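Putative TIM-barrel metal-dependent hydrolase (Mycobacterium avium subsp. paratuberculosis S397, PDB 4DZI) probably acts as a metal-dependent amidohydrolase, a TIM-barrel enzyme that holds a pair of metal ions, seen here as cadmium. Local coordinates at residues K204-V216 with T271-H284. Residues are numbered along the deposited sequence; the frame is centred on the assembly and turned at random.
Sequences KPRSLGDRSHDPV and TMASMIVHGVFTRH
R283 lays its guanidinium over the bent side chain of R211, whose CD sits above the centre of the group 3.5 Å from R283 CZ, while G279 O covers the opposite face. The two guanidinium planes are only 24° apart, and D214, whose carboxylate bonds both NE atoms, probably offsets their repulsion. D214 OD1 takes a straight bond from H284 NE2 (2.8 Å), arriving from above the carboxylate plane, and a salt bridge from R283 NE (3.0 Å) on its syn side. D214 OD2 holds R211 NE at 2.8 Å. A water donates to D214 OD1 and D210 O and accepts from R283 NH2. Both terminal nitrogens of R283 also grip H278 O, the carbonyl next to G279, where a Schellman motif ends helix 266-277. In this amidohydrolase barrel, that turn and helix 280-283, in the connection from strand 227-230 to strand 289-292, pack against the loop leading into helix 214-223 in the preceding connection, from strand 192-193. Farther along, S207 OG, swung anti to its own nitrogen (chi1 172°), bonds S274 OG at 2.7 Å and hydrogen-bonds H278 ND1 at the ring edge, 2.6 Å away. The same oxygen accepts a hydrogen bond from G209 N, closing an ST turn; H278 NE2 bonds D256 of the second subunit. V280 CG2 presses tightly on G209 CA (3.4 Å), and L208 rests CB on M275 SD and CD1 on T271 CG2, 3.5 Å away.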
loop_
_atom_site.group_PDB
_atom_site.type_symbol
_atom_site.label_atom_id
_atom_site.label_comp_id
_atom_site.label_asym_id
_atom_site.label_seq_id
_atom_site.Cartn_x
_atom_site.Cartn_y
_atom_site.Cartn_z
ATOM N N LYS C 204 -8.077 17.807 12.138
ATOM C CA LYS C 204 -7.188 16.814 11.543
ATOM C C LYS C 204 -8.081 15.748 10.895
ATOM O O LYS C 204 -9.256 15.676 11.208
ATOM C CB LYS C 204 -6.364 16.134 12.624
ATOM C CG LYS C 204 -7.206 15.343 13.621
ATOM C CD LYS C 204 -6.368 14.807 14.775
ATOM C CE LYS C 204 -5.239 13.937 14.255
ATOM N NZ LYS C 204 -4.640 13.088 15.326
ATOM N N PRO C 205 -7.519 14.916 10.001
ATOM C CA PRO C 205 -8.368 13.904 9.353
ATOM C C PRO C 205 -8.806 12.809 10.320
ATOM O O PRO C 205 -8.173 12.613 11.356
ATOM C CB PRO C 205 -7.468 13.310 8.259
ATOM C CG PRO C 205 -6.068 13.663 8.656
ATOM C CD PRO C 205 -6.118 14.886 9.533
ATOM N N ARG C 206 -9.872 12.086 9.977
ATOM C CA ARG C 206 -10.386 11.002 10.828
ATOM C C ARG C 206 -10.474 9.645 10.090
ATOM O O ARG C 206 -10.655 9.568 8.863
ATOM C CB ARG C 206 -11.771 11.342 11.410
ATOM C CG ARG C 206 -11.830 12.543 12.352
ATOM C CD ARG C 206 -13.239 12.668 12.909
ATOM N NE ARG C 206 -14.234 13.108 11.918
ATOM C CZ ARG C 206 -14.370 14.356 11.456
ATOM N NH1 ARG C 206 -13.544 15.339 11.834
ATOM N NH2 ARG C 206 -15.313 14.636 10.556
ATOM N N SER C 207 -10.321 8.577 10.856
ATOM C CA SER C 207 -10.637 7.224 10.414
ATOM C C SER C 207 -12.136 7.139 10.104
ATOM O O SER C 207 -12.939 7.811 10.740
ATOM C CB SER C 207 -10.309 6.270 11.561
ATOM O OG SER C 207 -10.741 4.973 11.282
ATOM N N LEU C 208 -12.507 6.317 9.121
ATOM C CA LEU C 208 -13.927 6.056 8.857
ATOM C C LEU C 208 -14.615 5.518 10.109
ATOM O O LEU C 208 -15.793 5.777 10.330
ATOM C CB LEU C 208 -14.073 5.090 7.679
ATOM C CG LEU C 208 -13.873 5.825 6.341
ATOM C CD1 LEU C 208 -13.545 4.828 5.235
ATOM C CD2 LEU C 208 -15.139 6.599 5.977
ATOM N N GLY C 209 -13.860 4.800 10.934
ATOM C CA GLY C 209 -14.354 4.245 12.211
ATOM C C GLY C 209 -14.240 5.110 13.459
ATOM O O GLY C 209 -14.408 4.585 14.563
ATOM N N ASP C 210 -13.966 6.403 13.293
ATOM C CA ASP C 210 -14.042 7.374 14.388
ATOM C C ASP C 210 -15.399 7.287 15.085
ATOM O O ASP C 210 -16.423 7.204 14.439
ATOM C CB ASP C 210 -13.808 8.782 13.878
ATOM C CG ASP C 210 -13.462 9.739 15.005
ATOM O OD1 ASP C 210 -14.399 10.294 15.625
ATOM O OD2 ASP C 210 -12.248 9.931 15.260
ATOM N N ARG C 211 -15.424 7.311 16.410
ATOM C CA ARG C 211 -16.694 7.198 17.095
ATOM C C ARG C 211 -17.667 8.330 16.793
ATOM O O ARG C 211 -18.884 8.148 16.931
ATOM C CB ARG C 211 -16.469 7.120 18.616
ATOM C CG ARG C 211 -15.518 6.009 19.035
ATOM C CD ARG C 211 -16.076 4.632 18.711
ATOM N NE ARG C 211 -17.381 4.390 19.337
ATOM C CZ ARG C 211 -17.534 3.957 20.589
ATOM N NH1 ARG C 211 -16.474 3.727 21.344
ATOM N NH2 ARG C 211 -18.746 3.746 21.092
ATOM N N SER C 212 -17.158 9.489 16.395
ATOM C CA SER C 212 -18.048 10.578 16.029
ATOM C C SER C 212 -18.879 10.271 14.760
ATOM O O SER C 212 -19.839 10.987 14.447
ATOM C CB SER C 212 -17.283 11.901 15.867
ATOM O OG SER C 212 -16.450 11.863 14.713
ATOM N N HIS C 213 -18.525 9.200 14.050
ATOM C CA HIS C 213 -19.302 8.812 12.866
ATOM C C HIS C 213 -20.375 7.822 13.187
ATOM O O HIS C 213 -21.174 7.469 12.315
ATOM C CB HIS C 213 -18.375 8.219 11.798
ATOM C CG HIS C 213 -17.219 9.129 11.437
ATOM N ND1 HIS C 213 -16.077 8.665 10.868
ATOM C CD2 HIS C 213 -17.062 10.498 11.568
ATOM C CE1 HIS C 213 -15.240 9.689 10.667
ATOM N NE2 HIS C 213 -15.843 10.813 11.068
ATOM N N ASP C 214 -20.402 7.329 14.424
ATOM C CA ASP C 214 -21.385 6.319 14.782
ATOM C C ASP C 214 -22.850 6.687 14.463
ATOM O O ASP C 214 -23.614 5.829 14.051
ATOM C CB ASP C 214 -21.256 5.935 16.256
ATOM C CG ASP C 214 -20.089 5.004 16.490
ATOM O OD1 ASP C 214 -19.786 4.222 15.555
ATOM O OD2 ASP C 214 -19.462 5.072 17.579
ATOM N N PRO C 215 -23.242 7.947 14.673
ATOM C CA PRO C 215 -24.645 8.263 14.360
ATOM C C PRO C 215 -25.015 8.053 12.869
ATOM O O PRO C 215 -26.088 7.544 12.567
ATOM C CB PRO C 215 -24.767 9.725 14.792
ATOM C CG PRO C 215 -23.764 9.835 15.917
ATOM C CD PRO C 215 -22.588 9.026 15.446
ATOM N N VAL C 216 -24.106 8.403 11.961
ATOM C CA VAL C 216 -24.296 8.103 10.531
ATOM C C VAL C 216 -24.394 6.590 10.268
ATOM O O VAL C 216 -25.313 6.141 9.588
ATOM C CB VAL C 216 -23.169 8.740 9.680
ATOM C CG1 VAL C 216 -23.247 8.254 8.225
ATOM C CG2 VAL C 216 -23.262 10.267 9.746
ATOM N N THR C 271 -9.355 1.757 3.350
ATOM C CA THR C 271 -10.729 2.066 3.733
ATOM C C THR C 271 -11.357 0.900 4.507
ATOM O O THR C 271 -12.003 1.100 5.563
ATOM C CB THR C 271 -11.560 2.351 2.448
ATOM O OG1 THR C 271 -11.121 3.604 1.913
ATOM C CG2 THR C 271 -13.101 2.438 2.729
ATOM N N MET C 272 -11.256 -0.299 3.954
ATOM C CA MET C 272 -11.867 -1.451 4.591
ATOM C C MET C 272 -11.134 -1.769 5.898
ATOM O O MET C 272 -11.773 -2.119 6.864
ATOM C CB MET C 272 -11.907 -2.645 3.653
ATOM C CG MET C 272 -12.857 -2.479 2.464
ATOM S SD MET C 272 -14.533 -2.304 3.115
ATOM C CE MET C 272 -15.443 -2.047 1.584
ATOM N N ALA C 273 -9.817 -1.562 5.931
ATOM C CA ALA C 273 -9.089 -1.691 7.202
ATOM C C ALA C 273 -9.622 -0.717 8.241
ATOM O O ALA C 273 -9.816 -1.084 9.416
ATOM C CB ALA C 273 -7.597 -1.486 6.995
ATOM N N SER C 274 -9.776 0.547 7.855
ATOM C CA SER C 274 -10.290 1.552 8.762
ATOM C C SER C 274 -11.645 1.148 9.309
ATOM O O SER C 274 -11.885 1.217 10.518
ATOM C CB SER C 274 -10.364 2.889 8.027
ATOM O OG SER C 274 -11.032 3.851 8.818
ATOM N N MET C 275 -12.554 0.747 8.413
ATOM C CA MET C 275 -13.890 0.329 8.834
ATOM C C MET C 275 -13.840 -0.833 9.806
ATOM O O MET C 275 -14.518 -0.821 10.854
ATOM C CB MET C 275 -14.737 -0.079 7.614
ATOM C CG MET C 275 -15.052 1.108 6.709
ATOM S SD MET C 275 -16.328 2.236 7.319
ATOM C CE MET C 275 -17.776 1.203 7.199
ATOM N N ILE C 276 -13.077 -1.856 9.445
ATOM C CA ILE C 276 -13.082 -3.085 10.218
ATOM C C ILE C 276 -12.314 -2.943 11.514
ATOM O O ILE C 276 -12.858 -3.242 12.597
ATOM C CB ILE C 276 -12.536 -4.287 9.435
ATOM C CG1 ILE C 276 -13.466 -4.602 8.248
ATOM C CG2 ILE C 276 -12.464 -5.520 10.335
ATOM C CD1 ILE C 276 -12.870 -5.512 7.194
ATOM N N VAL C 277 -11.053 -2.516 11.414
ATOM C CA VAL C 277 -10.175 -2.460 12.608
ATOM C C VAL C 277 -10.721 -1.523 13.670
ATOM O O VAL C 277 -10.641 -1.822 14.867
ATOM C CB VAL C 277 -8.729 -2.068 12.210
ATOM C CG1 VAL C 277 -7.887 -1.758 13.444
ATOM C CG2 VAL C 277 -8.108 -3.177 11.373
ATOM N N HIS C 278 -11.311 -0.422 13.250
ATOM C CA HIS C 278 -11.839 0.526 14.189
ATOM C C HIS C 278 -13.270 0.231 14.602
ATOM O O HIS C 278 -13.916 1.045 15.156
ATOM C CB HIS C 278 -11.651 1.970 13.741
ATOM C CG HIS C 278 -10.250 2.474 13.896
ATOM N ND1 HIS C 278 -9.783 3.577 13.233
ATOM C CD2 HIS C 278 -9.216 2.026 14.641
ATOM C CE1 HIS C 278 -8.533 3.798 13.571
ATOM N NE2 HIS C 278 -8.158 2.867 14.417
ATOM N N GLY C 279 -13.717 -0.967 14.303
ATOM C CA GLY C 279 -14.945 -1.507 14.898
ATOM C C GLY C 279 -16.268 -0.996 14.352
ATOM O O GLY C 279 -17.274 -1.006 15.045
ATOM N N VAL C 280 -16.294 -0.527 13.105
ATOM C CA VAL C 280 -17.576 -0.086 12.579
ATOM C C VAL C 280 -18.598 -1.223 12.514
ATOM O O VAL C 280 -19.765 -1.011 12.833
ATOM C CB VAL C 280 -17.428 0.568 11.197
ATOM C CG1 VAL C 280 -18.826 0.892 10.632
ATOM C CG2 VAL C 280 -16.588 1.831 11.345
ATOM N N PHE C 281 -18.194 -2.403 12.057
ATOM C CA PHE C 281 -19.115 -3.535 11.986
ATOM C C PHE C 281 -19.347 -4.166 13.365
ATOM O O PHE C 281 -20.360 -4.832 13.591
ATOM C CB PHE C 281 -18.655 -4.564 10.971
ATOM C CG PHE C 281 -18.510 -3.989 9.584
ATOM C CD1 PHE C 281 -19.629 -3.533 8.894
ATOM C CD2 PHE C 281 -17.266 -3.901 8.989
ATOM C CE1 PHE C 281 -19.493 -2.991 7.611
ATOM C CE2 PHE C 281 -17.121 -3.367 7.716
ATOM C CZ PHE C 281 -18.241 -2.915 7.025
ATOM N N THR C 282 -18.407 -3.952 14.287
ATOM C CA THR C 282 -18.613 -4.393 15.672
ATOM C C THR C 282 -19.744 -3.574 16.280
ATOM O O THR C 282 -20.675 -4.135 16.860
ATOM C CB THR C 282 -17.330 -4.209 16.479
ATOM O OG1 THR C 282 -16.301 -5.016 15.901
ATOM C CG2 THR C 282 -17.566 -4.589 17.980
ATOM N N ARG C 283 -19.699 -2.261 16.121
ATOM C CA ARG C 283 -20.724 -1.388 16.706
ATOM C C ARG C 283 -22.026 -1.412 15.923
ATOM O O ARG C 283 -23.112 -1.133 16.479
ATOM C CB ARG C 283 -20.219 0.048 16.851
ATOM C CG ARG C 283 -19.085 0.176 17.867
ATOM C CD ARG C 283 -18.652 1.608 18.069
ATOM N NE ARG C 283 -18.053 2.180 16.852
ATOM C CZ ARG C 283 -16.797 1.995 16.454
ATOM N NH1 ARG C 283 -15.967 1.208 17.138
ATOM N NH2 ARG C 283 -16.382 2.583 15.330
ATOM N N HIS C 284 -21.919 -1.737 14.635
ATOM C CA HIS C 284 -23.068 -1.717 13.733
ATOM C C HIS C 284 -23.136 -2.979 12.912
ATOM O O HIS C 284 -22.837 -2.981 11.714
ATOM C CB HIS C 284 -22.989 -0.477 12.836
ATOM C CG HIS C 284 -22.699 0.789 13.604
ATOM N ND1 HIS C 284 -23.660 1.465 14.283
ATOM C CD2 HIS C 284 -21.503 1.457 13.847
ATOM C CE1 HIS C 284 -23.108 2.531 14.897
ATOM N NE2 HIS C 284 -21.791 2.535 14.621
HETATM O O HOH W 1 -17.776 4.636 13.806
#